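Local coordinates for ParM protein (Staphylococcus aureus, PDB 3JS6), which forms dynamic actin-like filaments that probably drive the segregation of plasmid pSK41 DNA between dividing cells, at residues 51-57 against 141-146; 3-9 against 112-118; 12-16 against 26-30; 222-226 against 239-244; 62-66 against 94-99. One frame throughout, in Å; residues are numbered along the deposited sequence.

Contact 1 (51-57 against 141-146); sequences VSEFIIN and RLIEID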
# COMPACT_ATOMS: atom_id res chain seq x y z
N VAL A 51 -4.77 -16.23 -9.97
CA VAL A 51 -3.83 -16.69 -8.96
C VAL A 51 -2.67 -17.36 -9.70
O VAL A 51 -2.88 -17.98 -10.75
CB VAL A 51 -4.51 -17.68 -7.97
CG1 VAL A 51 -4.97 -18.93 -8.70
CG2 VAL A 51 -3.54 -18.06 -6.84
N SER A 52 -1.46 -17.22 -9.18
CA SER A 52 -0.29 -17.82 -9.82
C SER A 52 0.51 -18.73 -8.91
O SER A 52 0.35 -18.71 -7.69
CB SER A 52 0.64 -16.72 -10.35
OG SER A 52 0.01 -15.97 -11.37
N GLU A 53 1.36 -19.54 -9.52
CA GLU A 53 2.22 -20.48 -8.79
C GLU A 53 3.62 -19.95 -8.85
O GLU A 53 4.08 -19.55 -9.93
CB GLU A 53 2.16 -21.87 -9.42
CG GLU A 53 0.78 -22.46 -9.47
CD GLU A 53 0.78 -23.87 -10.04
OE1 GLU A 53 1.67 -24.19 -10.86
OE2 GLU A 53 -0.13 -24.65 -9.68
N PHE A 54 4.30 -19.97 -7.70
CA PHE A 54 5.67 -19.47 -7.61
C PHE A 54 6.65 -20.49 -7.04
O PHE A 54 6.41 -21.07 -5.97
CB PHE A 54 5.72 -18.23 -6.70
CG PHE A 54 4.85 -17.10 -7.16
CD1 PHE A 54 3.47 -17.14 -6.99
CD2 PHE A 54 5.41 -16.01 -7.81
CE1 PHE A 54 2.67 -16.09 -7.46
CE2 PHE A 54 4.61 -14.97 -8.29
CZ PHE A 54 3.24 -15.02 -8.11
N ILE A 55 7.74 -20.72 -7.78
CA ILE A 55 8.81 -21.62 -7.31
C ILE A 55 10.04 -20.73 -7.20
O ILE A 55 10.47 -20.11 -8.19
CB ILE A 55 9.07 -22.76 -8.30
CG1 ILE A 55 7.87 -23.71 -8.30
CG2 ILE A 55 10.32 -23.54 -7.87
CD1 ILE A 55 8.00 -24.83 -9.33
N ILE A 56 10.59 -20.66 -5.99
CA ILE A 56 11.73 -19.78 -5.72
C ILE A 56 13.07 -20.53 -5.64
O ILE A 56 13.20 -21.48 -4.86
CB ILE A 56 11.55 -19.04 -4.36
CG1 ILE A 56 10.13 -18.47 -4.22
CG2 ILE A 56 12.62 -17.96 -4.21
CD1 ILE A 56 9.67 -17.65 -5.39
N ASN A 57 14.05 -20.08 -6.42
CA ASN A 57 15.40 -20.68 -6.48
C ASN A 57 15.43 -22.19 -6.65
O ASN A 57 16.25 -22.89 -6.03
CB ASN A 57 16.22 -20.28 -5.25
CG ASN A 57 16.59 -18.81 -5.25
OD1 ASN A 57 16.87 -18.23 -6.31
ND2 ASN A 57 16.57 -18.19 -4.08
N ARG A 141 17.57 -13.36 -7.49
CA ARG A 141 16.82 -14.59 -7.25
C ARG A 141 16.19 -15.14 -8.50
O ARG A 141 15.89 -14.40 -9.43
CB ARG A 141 15.75 -14.36 -6.19
CG ARG A 141 14.64 -13.39 -6.56
CD ARG A 141 14.97 -12.01 -6.00
NE ARG A 141 14.43 -11.88 -4.64
CZ ARG A 141 14.27 -10.74 -3.95
NH1 ARG A 141 14.62 -9.58 -4.50
NH2 ARG A 141 13.77 -10.77 -2.71
N LEU A 142 15.99 -16.44 -8.53
CA LEU A 142 15.35 -17.09 -9.65
C LEU A 142 13.90 -17.36 -9.22
O LEU A 142 13.65 -18.01 -8.20
CB LEU A 142 16.02 -18.43 -9.97
CG LEU A 142 15.25 -19.20 -11.06
CD1 LEU A 142 15.42 -18.46 -12.37
CD2 LEU A 142 15.76 -20.64 -11.19
N ILE A 143 12.96 -16.85 -9.98
CA ILE A 143 11.57 -17.10 -9.64
C ILE A 143 10.87 -17.62 -10.88
O ILE A 143 11.01 -17.06 -11.97
CB ILE A 143 10.84 -15.82 -9.15
CG1 ILE A 143 11.50 -15.31 -7.87
CG2 ILE A 143 9.35 -16.12 -8.91
CD1 ILE A 143 10.90 -14.02 -7.40
N GLU A 144 10.12 -18.69 -10.71
CA GLU A 144 9.38 -19.28 -11.81
C GLU A 144 7.91 -18.96 -11.51
O GLU A 144 7.38 -19.40 -10.47
CB GLU A 144 9.60 -20.80 -11.82
CG GLU A 144 9.24 -21.49 -13.10
CD GLU A 144 9.12 -22.99 -12.92
OE1 GLU A 144 8.00 -23.48 -12.65
OE2 GLU A 144 10.15 -23.67 -13.04
N ILE A 145 7.27 -18.20 -12.40
CA ILE A 145 5.87 -17.82 -12.21
C ILE A 145 5.07 -18.59 -13.24
O ILE A 145 5.31 -18.45 -14.45
CB ILE A 145 5.64 -16.29 -12.43
CG1 ILE A 145 6.57 -15.48 -11.53
CG2 ILE A 145 4.18 -15.94 -12.06
CD1 ILE A 145 7.91 -15.11 -12.17
N ASP A 146 4.14 -19.42 -12.77
CA ASP A 146 3.33 -20.24 -13.66
C ASP A 146 4.22 -20.92 -14.71
O ASP A 146 3.93 -20.89 -15.91
CB ASP A 146 2.26 -19.35 -14.32
CG ASP A 146 1.24 -18.84 -13.32
OD1 ASP A 146 0.70 -17.73 -13.52
OD2 ASP A 146 0.97 -19.55 -12.32
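S52 and E53 both meet D146 at one end of the antiparallel pairing of strands 52-56 and 141-145, where a single carboxylate satisfies two donors. The hydroxyl S52 OG reaches D146 OD1 on its syn side (2.9 Å), and the backbone E53 N gives its hydrogen to D146 OD2 (2.8 Å) from above the carboxylate plane, 38° out of it. D146 N donates to E53 O, while OD2 of this short side chain, by accepting from E53 N, takes the place of a strand carbonyl. R105 adds a salt bridge to D146 OD1 and a hydrogen bond to S52 OG.

In the middle, I55 N to E144 O (3.0 Å) and E144 N to I55 O (2.9 Å) complete a hydrogen-bonded pair. N57 finishes the far end much as D146 does the near one: N57 N donates to L142 O (2.8 Å), and its amide oxygen OD1 accepts from L142 N (3.0 Å) in a nearly straight bond of 175°. Both N57 and D146 have positive phi, which asparagine and aspartate tolerate well.

F54, I143, I145 and I56 form the apolar face. The methyl I143 CG2 lies at the edge of the F54 ring, 4.1 Å from F54 CD2, and I56 CD1 packs on I143 CG2 (3.9 Å). Beta-branched isoleucines suit such extended backbone.

Helix 90-104 lies against this face, touching F54 through C98 and L102 and binding R141 through E97. Strand 64-66 pairs with the other edge of 52-56, and strand 148-161 with the other edge of 141-145.

Contact 2 (3-9 against 112-118); sequences NVYVMAL and VNVVIAT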
# COMPACT_ATOMS: atom_id res chain seq x y z
N ASN A 3 19.60 -2.31 -19.13
CA ASN A 3 18.17 -2.58 -19.29
C ASN A 3 17.54 -2.68 -17.88
O ASN A 3 17.27 -3.78 -17.40
CB ASN A 3 18.05 -3.92 -20.02
CG ASN A 3 16.62 -4.35 -20.23
OD1 ASN A 3 16.35 -5.54 -20.43
ND2 ASN A 3 15.70 -3.39 -20.20
N VAL A 4 17.29 -1.54 -17.24
CA VAL A 4 16.76 -1.55 -15.87
C VAL A 4 15.31 -1.05 -15.72
O VAL A 4 14.94 -0.01 -16.26
CB VAL A 4 17.67 -0.74 -14.96
CG1 VAL A 4 17.19 -0.82 -13.53
CG2 VAL A 4 19.12 -1.24 -15.08
N TYR A 5 14.51 -1.80 -14.98
CA TYR A 5 13.11 -1.47 -14.74
C TYR A 5 12.88 -1.01 -13.31
O TYR A 5 13.68 -1.32 -12.43
CB TYR A 5 12.23 -2.68 -14.99
CG TYR A 5 12.25 -3.15 -16.41
CD1 TYR A 5 13.00 -4.27 -16.79
CD2 TYR A 5 11.52 -2.48 -17.38
CE1 TYR A 5 13.02 -4.70 -18.11
CE2 TYR A 5 11.54 -2.90 -18.70
CZ TYR A 5 12.29 -4.01 -19.06
OH TYR A 5 12.32 -4.41 -20.38
N VAL A 6 11.79 -0.29 -13.06
CA VAL A 6 11.53 0.17 -11.71
C VAL A 6 10.33 -0.57 -11.13
O VAL A 6 9.25 -0.55 -11.71
CB VAL A 6 11.27 1.70 -11.70
CG1 VAL A 6 10.75 2.14 -10.33
CG2 VAL A 6 12.58 2.45 -12.00
N MSE A 7 10.53 -1.24 -10.00
CA MSE A 7 9.45 -1.95 -9.32
C MSE A 7 9.07 -1.11 -8.11
O MSE A 7 9.93 -0.78 -7.30
CB MSE A 7 9.88 -3.31 -8.79
CG MSE A 7 10.08 -4.43 -9.81
SE MSE A 7 10.52 -6.11 -8.85
CE MSE A 7 10.43 -7.34 -10.30
N ALA A 8 7.77 -0.79 -7.98
CA ALA A 8 7.29 -0.03 -6.85
C ALA A 8 6.36 -1.00 -6.12
O ALA A 8 5.48 -1.60 -6.73
CB ALA A 8 6.53 1.18 -7.30
N LEU A 9 6.58 -1.14 -4.82
CA LEU A 9 5.82 -2.08 -3.99
C LEU A 9 5.36 -1.43 -2.71
O LEU A 9 6.07 -0.62 -2.14
CB LEU A 9 6.68 -3.29 -3.64
CG LEU A 9 6.90 -4.30 -4.76
CD1 LEU A 9 8.04 -5.28 -4.40
CD2 LEU A 9 5.57 -5.06 -4.99
N VAL A 112 15.73 -10.05 -15.66
CA VAL A 112 15.05 -8.82 -15.25
C VAL A 112 15.85 -8.02 -14.25
O VAL A 112 15.92 -8.40 -13.08
CB VAL A 112 13.67 -9.17 -14.59
CG1 VAL A 112 12.88 -7.90 -14.27
CG2 VAL A 112 12.87 -10.04 -15.53
N ASN A 113 16.48 -6.93 -14.70
CA ASN A 113 17.26 -6.10 -13.79
C ASN A 113 16.34 -4.99 -13.29
O ASN A 113 15.63 -4.35 -14.08
CB ASN A 113 18.46 -5.50 -14.52
CG ASN A 113 19.36 -6.57 -15.13
OD1 ASN A 113 19.59 -6.59 -16.33
ND2 ASN A 113 19.86 -7.46 -14.29
N VAL A 114 16.35 -4.75 -12.00
CA VAL A 114 15.48 -3.73 -11.45
C VAL A 114 16.07 -2.99 -10.28
O VAL A 114 17.11 -3.37 -9.72
CB VAL A 114 14.18 -4.36 -10.89
CG1 VAL A 114 13.51 -5.24 -11.95
CG2 VAL A 114 14.52 -5.21 -9.64
N VAL A 115 15.37 -1.92 -9.93
CA VAL A 115 15.64 -1.17 -8.72
C VAL A 115 14.26 -1.31 -8.04
O VAL A 115 13.23 -1.38 -8.73
CB VAL A 115 15.93 0.28 -8.96
CG1 VAL A 115 17.35 0.43 -9.55
CG2 VAL A 115 14.88 0.88 -9.88
N ILE A 116 14.23 -1.38 -6.71
CA ILE A 116 12.98 -1.51 -5.97
C ILE A 116 12.75 -0.30 -5.06
O ILE A 116 13.61 0.06 -4.25
CB ILE A 116 12.99 -2.79 -5.07
CG1 ILE A 116 13.13 -4.03 -5.95
CG2 ILE A 116 11.72 -2.84 -4.21
CD1 ILE A 116 13.22 -5.34 -5.12
N ALA A 117 11.60 0.34 -5.22
CA ALA A 117 11.20 1.47 -4.40
C ALA A 117 10.03 1.00 -3.53
O ALA A 117 9.04 0.50 -4.05
CB ALA A 117 10.76 2.62 -5.28
N THR A 118 10.15 1.15 -2.22
CA THR A 118 9.06 0.76 -1.35
C THR A 118 9.04 1.66 -0.12
O THR A 118 9.81 2.63 -0.03
CB THR A 118 9.21 -0.70 -0.93
OG1 THR A 118 8.01 -1.11 -0.25
CG2 THR A 118 10.45 -0.88 -0.01
O HOH W 1 15.92 -6.05 -17.16
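The parallel ladder in which Y5, M7 and L9 alternate bonds with N113, V115 and A117 belongs to the mixed sheet of the actin-like N-terminal domain, where strands 4-11 and 111-120 are neighbours. Y5 N donates to N113 O (2.9 Å), V115 N to Y5 O, M7 N to V115 O (3.0 Å), A117 N to M7 O (2.9 Å) and L9 N to A117 O. At the end T118 contributes its side chain instead: the hydroxyl lies opposite its own backbone N (chi1 -171°), which brings T118 OG1 to 2.8 Å from L9 O, approaching from above the carbonyl plane. At the other end a water links N3 O to N113 N.

M7, present as selenomethionine, runs out extended and crosses V114, its terminal CE 4.1 Å from V114 CG1. With I116 it faces I100 of helix 90-104. On the other face the methyls V6 CG2 and V115 CG2 press together at 3.5 Å, tighter than usual for carbon, while the small A8 and A117 lie under V327 and Y330 of helix 325-342.

With both faces covered by helices, aliphatic residues fill most positions and the polarity is largely that of the backbone, paired within the sheet. The phenol of Y5, on a partly exposed residue, is bonded to E109. The chemistry is thus that of a buried core strand pair, held by main-chain bonds and packed by hydrocarbon.

Contact 3 (12-16 against 26-30); sequences GNGFV and VIPSR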
# COMPACT_ATOMS: atom_id res chain seq x y z
N GLY A 12 1.17 -3.10 2.47
CA GLY A 12 0.34 -2.51 3.50
C GLY A 12 -0.53 -3.41 4.34
O GLY A 12 -0.42 -4.65 4.33
N ASN A 13 -1.39 -2.73 5.09
CA ASN A 13 -2.37 -3.33 5.97
C ASN A 13 -2.72 -4.76 5.58
O ASN A 13 -2.04 -5.71 5.96
CB ASN A 13 -3.64 -2.46 5.95
CG ASN A 13 -3.79 -1.68 4.64
OD1 ASN A 13 -3.62 -2.23 3.54
ND2 ASN A 13 -4.13 -0.39 4.75
N GLY A 14 -3.79 -4.89 4.81
CA GLY A 14 -4.23 -6.19 4.36
C GLY A 14 -4.05 -6.42 2.87
O GLY A 14 -4.46 -7.46 2.37
N PHE A 15 -3.43 -5.48 2.16
CA PHE A 15 -3.23 -5.61 0.72
C PHE A 15 -1.82 -5.24 0.28
O PHE A 15 -1.21 -4.34 0.85
CB PHE A 15 -4.20 -4.71 -0.04
CG PHE A 15 -5.63 -5.11 0.06
CD1 PHE A 15 -6.16 -6.02 -0.84
CD2 PHE A 15 -6.45 -4.58 1.05
CE1 PHE A 15 -7.50 -6.41 -0.76
CE2 PHE A 15 -7.78 -4.95 1.14
CZ PHE A 15 -8.31 -5.87 0.23
N VAL A 16 -1.33 -5.91 -0.76
CA VAL A 16 -0.02 -5.60 -1.31
C VAL A 16 -0.30 -4.94 -2.66
O VAL A 16 -1.08 -5.48 -3.45
CB VAL A 16 0.82 -6.87 -1.56
CG1 VAL A 16 2.09 -6.52 -2.32
CG2 VAL A 16 1.18 -7.52 -0.23
N VAL A 26 -3.19 -5.30 -7.05
CA VAL A 26 -3.55 -5.08 -5.66
C VAL A 26 -4.20 -6.42 -5.26
O VAL A 26 -5.17 -6.85 -5.86
CB VAL A 26 -4.48 -3.85 -5.46
CG1 VAL A 26 -5.70 -3.92 -6.39
CG2 VAL A 26 -4.87 -3.76 -3.96
N ILE A 27 -3.59 -7.10 -4.30
CA ILE A 27 -3.97 -8.44 -3.87
C ILE A 27 -3.89 -8.50 -2.36
O ILE A 27 -2.98 -7.89 -1.76
CB ILE A 27 -2.96 -9.47 -4.48
CG1 ILE A 27 -3.04 -9.39 -6.01
CG2 ILE A 27 -3.22 -10.90 -3.96
CD1 ILE A 27 -1.87 -10.05 -6.75
N PRO A 28 -4.81 -9.24 -1.71
CA PRO A 28 -4.80 -9.37 -0.26
C PRO A 28 -3.48 -9.95 0.22
O PRO A 28 -2.90 -10.80 -0.44
CB PRO A 28 -5.96 -10.33 0.02
CG PRO A 28 -6.94 -10.00 -1.08
CD PRO A 28 -6.02 -9.87 -2.29
N SER A 29 -3.00 -9.48 1.36
CA SER A 29 -1.74 -9.94 1.92
C SER A 29 -1.94 -11.33 2.54
O SER A 29 -1.93 -11.48 3.76
CB SER A 29 -1.26 -8.92 2.96
OG SER A 29 -0.09 -9.36 3.61
N ARG A 30 -2.14 -12.33 1.69
CA ARG A 30 -2.39 -13.72 2.08
C ARG A 30 -1.58 -14.57 1.13
O ARG A 30 -1.36 -14.20 -0.01
CB ARG A 30 -3.87 -14.12 1.87
CG ARG A 30 -4.87 -13.48 2.82
CD ARG A 30 -6.31 -13.76 2.39
NE ARG A 30 -6.66 -15.18 2.39
CZ ARG A 30 -6.74 -15.94 3.48
NH1 ARG A 30 -6.48 -15.41 4.67
NH2 ARG A 30 -7.11 -17.21 3.39
O HOH W 2 1.89 -6.91 3.26
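F15 lies across P28 at the open end of the hairpin formed by strands 15-20 and 23-33. Its CB sits 3.8 Å from I27 O and 4.1 Å from the methyl V26 CG2. With chi1 at -69°, CG stands beside the residue's own backbone N, and this swings the ring over the opposite strand. There F15 CD1 comes to 3.6 Å from P28 N, and further out F15 CE1 meets the ring carbon P28 CG, also at 3.6 Å. The two rings meet obliquely, the aromatic one packing its CD1-CE1 side on the proline. Proline, which has no N-H to give, suits a non-hydrogen-bonded place opposite F15.

Around that pair, V16 N donates to I27 O (2.8 Å), and I27 N returns the bond to V16 O. Beyond P28 the chain makes an inverse gamma turn centred on S29, whose N reaches G14 O at 2.7 Å from well above the carbonyl plane. The glycine-rich loop 12-14 probably corresponds to the first phosphate-binding loop of actin-family ATPases; in this apo structure N13 is poorly ordered.

In the sheet, strand 15-20 lies beside 4-11, and strand 23-33 beside 64-66 and 78-79. Helix 90-104 packs against V16, I27 and S29, while R30 forms salt bridges to D71 of helix 70-73 and D79 of strand 78-79.

Contact 4 (222-226 against 239-244); sequences YKRIA and TPRMIE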
# COMPACT_ATOMS: atom_id res chain seq x y z
N TYR A 222 -19.04 2.21 9.48
CA TYR A 222 -20.12 1.38 8.96
C TYR A 222 -20.84 0.62 10.07
O TYR A 222 -22.03 0.34 9.96
CB TYR A 222 -19.57 0.39 7.92
CG TYR A 222 -19.14 1.03 6.61
CD1 TYR A 222 -17.80 1.27 6.34
CD2 TYR A 222 -20.08 1.37 5.63
CE1 TYR A 222 -17.40 1.84 5.12
CE2 TYR A 222 -19.69 1.94 4.41
CZ TYR A 222 -18.35 2.17 4.16
OH TYR A 222 -17.94 2.71 2.96
N LYS A 223 -20.11 0.29 11.13
CA LYS A 223 -20.70 -0.43 12.25
C LYS A 223 -21.61 0.50 13.04
O LYS A 223 -22.72 0.13 13.41
CB LYS A 223 -19.61 -0.98 13.17
CG LYS A 223 -19.35 -2.47 12.99
CD LYS A 223 -20.13 -3.32 14.00
CE LYS A 223 -21.65 -3.10 13.92
NZ LYS A 223 -22.27 -3.54 12.63
N ARG A 224 -21.12 1.71 13.30
CA ARG A 224 -21.88 2.69 14.05
C ARG A 224 -23.14 3.06 13.25
O ARG A 224 -24.16 3.42 13.83
CB ARG A 224 -21.02 3.93 14.30
CG ARG A 224 -21.57 4.88 15.35
CD ARG A 224 -20.78 6.19 15.37
NE ARG A 224 -19.40 5.98 15.79
CZ ARG A 224 -19.00 5.96 17.06
NH1 ARG A 224 -19.88 6.13 18.04
NH2 ARG A 224 -17.72 5.76 17.35
N ILE A 225 -23.08 2.95 11.93
CA ILE A 225 -24.23 3.27 11.09
C ILE A 225 -25.22 2.11 11.11
O ILE A 225 -26.42 2.30 11.37
CB ILE A 225 -23.81 3.58 9.63
CG1 ILE A 225 -23.22 4.99 9.55
CG2 ILE A 225 -25.01 3.46 8.69
CD1 ILE A 225 -22.66 5.34 8.19
N ALA A 226 -24.72 0.90 10.85
CA ALA A 226 -25.55 -0.31 10.84
C ALA A 226 -26.30 -0.49 12.15
O ALA A 226 -27.36 -1.13 12.19
CB ALA A 226 -24.68 -1.53 10.57
N THR A 239 -25.43 -4.57 10.40
CA THR A 239 -24.53 -5.21 9.44
C THR A 239 -23.82 -4.21 8.53
O THR A 239 -24.36 -3.77 7.52
CB THR A 239 -25.29 -6.22 8.55
OG1 THR A 239 -26.59 -5.69 8.23
CG2 THR A 239 -25.44 -7.55 9.26
N PRO A 240 -22.56 -3.87 8.86
CA PRO A 240 -21.79 -2.91 8.06
C PRO A 240 -21.65 -3.37 6.61
O PRO A 240 -21.86 -2.60 5.67
CB PRO A 240 -20.46 -2.85 8.80
CG PRO A 240 -20.30 -4.24 9.29
CD PRO A 240 -21.68 -4.55 9.84
N ARG A 241 -21.29 -4.64 6.44
CA ARG A 241 -21.11 -5.24 5.11
C ARG A 241 -22.23 -4.80 4.18
O ARG A 241 -22.04 -4.72 2.96
CB ARG A 241 -21.11 -6.76 5.24
CG ARG A 241 -22.46 -7.33 5.70
CD ARG A 241 -22.31 -8.65 6.45
NE ARG A 241 -21.58 -8.47 7.70
CZ ARG A 241 -21.29 -9.46 8.55
NH1 ARG A 241 -21.68 -10.70 8.28
NH2 ARG A 241 -20.61 -9.21 9.67
N MET A 242 -23.39 -4.53 4.77
CA MET A 242 -24.57 -4.12 4.02
C MET A 242 -24.53 -2.64 3.64
O MET A 242 -24.81 -2.28 2.50
CB MET A 242 -25.84 -4.42 4.82
CG MET A 242 -25.97 -5.88 5.26
SD MET A 242 -27.69 -6.40 5.47
CE MET A 242 -27.92 -7.33 3.93
N ILE A 243 -24.20 -1.78 4.61
CA ILE A 243 -24.11 -0.34 4.35
C ILE A 243 -23.06 -0.07 3.28
O ILE A 243 -23.28 0.72 2.35
CB ILE A 243 -23.70 0.44 5.62
CG1 ILE A 243 -24.79 0.36 6.68
CG2 ILE A 243 -23.43 1.89 5.27
CD1 ILE A 243 -24.93 -0.99 7.31
N GLU A 244 -21.92 -0.74 3.42
CA GLU A 244 -20.81 -0.61 2.48
C GLU A 244 -21.31 -0.80 1.05
O GLU A 244 -20.84 -0.14 0.13
CB GLU A 244 -19.75 -1.66 2.83
CG GLU A 244 -18.44 -1.53 2.07
CD GLU A 244 -17.44 -2.59 2.51
OE1 GLU A 244 -17.13 -2.62 3.72
OE2 GLU A 244 -16.99 -3.38 1.66
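The phenol ring of Y222 is the main flat group here: E244 CB lies over one face, 4.3 Å from the ring centroid and 23° off the normal, a CH-pi contact displaced toward the rim. At the ring edge, near its plane, stands I243, whose methyl CG2 is 3.4 Å from Y222 CD2. The atom Y222 CE2 meets the backbone at E244 CA, also at 3.4 Å. The chi1 of -70° keeps the ring beside its own backbone N and directs it along the second helix. The puckered pyrrolidine of P240 sets its CB 3.5 Å from Y222 CB.

One turn on, I225 CG2 packs on I243 CG1 (3.7 Å), and the small A226 lets the start of helix 240-244 come close. The two helix segments cross at 101°, with their axes 8.3 Å apart. Proline suits the first turn of a helix, where no backbone N-H is needed.

The contact belongs to the C-terminal, MreB-like part of the protein, next to the unmodelled residues 231-238. F266 of helix 263-284 backs I225, and F262 touches I243. No hydrogen bond or salt bridge joins the two segments, and their fit therefore depends on the shapes of Y222, P240, I225 and I243.

Contact 5 (62-66 against 94-99); sequences EVLLF and DLVECS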
# COMPACT_ATOMS: atom_id res chain seq x y z
N GLU A 62 8.20 -26.55 -2.65
CA GLU A 62 7.27 -25.54 -2.19
C GLU A 62 6.74 -24.68 -3.32
O GLU A 62 7.42 -23.76 -3.78
CB GLU A 62 7.91 -24.63 -1.15
CG GLU A 62 6.92 -23.62 -0.57
CD GLU A 62 7.49 -22.83 0.58
OE1 GLU A 62 7.06 -23.06 1.74
OE2 GLU A 62 8.36 -21.98 0.34
N VAL A 63 5.53 -24.96 -3.75
CA VAL A 63 4.94 -24.16 -4.81
C VAL A 63 4.03 -23.17 -4.10
O VAL A 63 2.97 -23.55 -3.60
CB VAL A 63 4.14 -25.05 -5.77
CG1 VAL A 63 3.56 -24.21 -6.90
CG2 VAL A 63 5.05 -26.13 -6.33
N LEU A 64 4.46 -21.92 -4.01
CA LEU A 64 3.69 -20.88 -3.33
C LEU A 64 2.49 -20.44 -4.19
O LEU A 64 2.57 -20.46 -5.41
CB LEU A 64 4.59 -19.68 -3.02
CG LEU A 64 5.74 -19.89 -2.01
CD1 LEU A 64 6.65 -18.64 -1.99
CD2 LEU A 64 5.16 -20.11 -0.63
N LEU A 65 1.40 -20.04 -3.54
CA LEU A 65 0.18 -19.59 -4.23
C LEU A 65 -0.12 -18.16 -3.80
O LEU A 65 -0.23 -17.87 -2.60
CB LEU A 65 -1.00 -20.51 -3.88
CG LEU A 65 -0.83 -21.90 -4.47
CD1 LEU A 65 -1.90 -22.84 -3.92
CD2 LEU A 65 -0.90 -21.79 -6.01
N PHE A 66 -0.30 -17.29 -4.78
CA PHE A 66 -0.54 -15.87 -4.51
C PHE A 66 -1.41 -15.26 -5.59
O PHE A 66 -1.16 -15.46 -6.78
CB PHE A 66 0.81 -15.15 -4.44
CG PHE A 66 0.73 -13.69 -4.10
CD1 PHE A 66 0.13 -13.26 -2.92
CD2 PHE A 66 1.28 -12.74 -4.95
CE1 PHE A 66 0.08 -11.89 -2.60
CE2 PHE A 66 1.24 -11.38 -4.64
CZ PHE A 66 0.63 -10.96 -3.45
N ASP A 94 7.97 -14.78 2.10
CA ASP A 94 7.44 -15.44 0.91
C ASP A 94 6.57 -14.46 0.11
O ASP A 94 6.61 -14.45 -1.13
CB ASP A 94 6.60 -16.68 1.29
CG ASP A 94 7.47 -17.85 1.81
OD1 ASP A 94 6.90 -18.79 2.41
OD2 ASP A 94 8.70 -17.85 1.60
N LEU A 95 5.79 -13.65 0.81
CA LEU A 95 4.95 -12.65 0.19
C LEU A 95 5.83 -11.70 -0.66
O LEU A 95 5.49 -11.35 -1.80
CB LEU A 95 4.22 -11.83 1.25
CG LEU A 95 3.37 -10.65 0.74
CD1 LEU A 95 2.14 -11.18 -0.03
CD2 LEU A 95 2.91 -9.80 1.93
N VAL A 96 6.95 -11.27 -0.10
CA VAL A 96 7.85 -10.37 -0.82
C VAL A 96 8.34 -11.04 -2.12
O VAL A 96 8.31 -10.42 -3.20
CB VAL A 96 9.06 -9.96 0.06
CG1 VAL A 96 10.10 -9.20 -0.78
CG2 VAL A 96 8.57 -9.07 1.20
N GLU A 97 8.79 -12.29 -2.04
CA GLU A 97 9.25 -12.99 -3.25
C GLU A 97 8.13 -13.12 -4.32
O GLU A 97 8.39 -12.91 -5.51
CB GLU A 97 9.78 -14.40 -2.93
CG GLU A 97 11.01 -14.44 -2.04
CD GLU A 97 12.16 -13.65 -2.60
OE1 GLU A 97 12.48 -13.87 -3.78
OE2 GLU A 97 12.73 -12.82 -1.87
N CYS A 98 6.91 -13.50 -3.93
CA CYS A 98 5.81 -13.62 -4.91
C CYS A 98 5.43 -12.28 -5.54
O CYS A 98 5.04 -12.22 -6.71
CB CYS A 98 4.57 -14.25 -4.26
SG CYS A 98 4.88 -15.94 -3.70
N SER A 99 5.50 -11.21 -4.75
CA SER A 99 5.16 -9.86 -5.21
C SER A 99 6.23 -9.43 -6.22
O SER A 99 5.93 -8.88 -7.29
CB SER A 99 5.13 -8.90 -4.01
OG SER A 99 4.07 -9.25 -3.13
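L64 and F66 pack against C98 and L95 in a buried packing of a sheet strand on a helix, within the actin-like N-terminal domain, where strand 64-66 of the mixed sheet lies across helix 90-104. The segment axes are 9.3 Å apart at an angle of 68°. L64 sends CD1 to the sulfur C98 SG (3.7 Å), and its other methyl, CD2, passes D94 OD1 at the same distance, the two side chains crossing at about a right angle. F66 has its ring opposite the backbone N (chi1 -177°), which carries it out to the helix. There F66 CD2 touches C98 CB (3.7 Å). Cysteine, small and weakly polar, fits between two bulky apolar residues. L95, its CB directed away from the strand, turns CD1 back onto the F66 ring, 3.4 Å from F66 CE1.

At the edge, E62 OE2 and D94 OD1 lie 4.1 Å apart, like charges whose repulsion is probably eased by K90, which makes weak, long ion pairs with both side chains. Strands 52-56 and 23-33 flank 64-66, bringing F54 and I31 onto C98. S99 settles its hydroxyl within the helix: S99 OG bonds L95 O at 2.9 Å, while S99 N reaches that same oxygen from the opposite face of its carbonyl plane.

In the fold
From the N terminus, contact 2 opens on the first strand and closes about a hundred residues later at 112-118. Within that span lie contact 3, which pairs the open end of hairpin 15-20/23-33, and then contact 5, which joins 62-66 to helix 90-104. Contact 1 begins at 51-57, before contact 2 has closed, and ends at 141-146 after it, so these two cross, while contact 5 falls within both. Contacts 1, 2, 3 and 5 all reach one mixed sheet; helix 90-104, which supplies one side of contact 5, also packs on the other three. Contacts 1 and 5 lie side by side through paired strands 52-56 and 64-66. Contact 4 follows separately in the C-terminal part, its centre about 40 Å from that of contact 2.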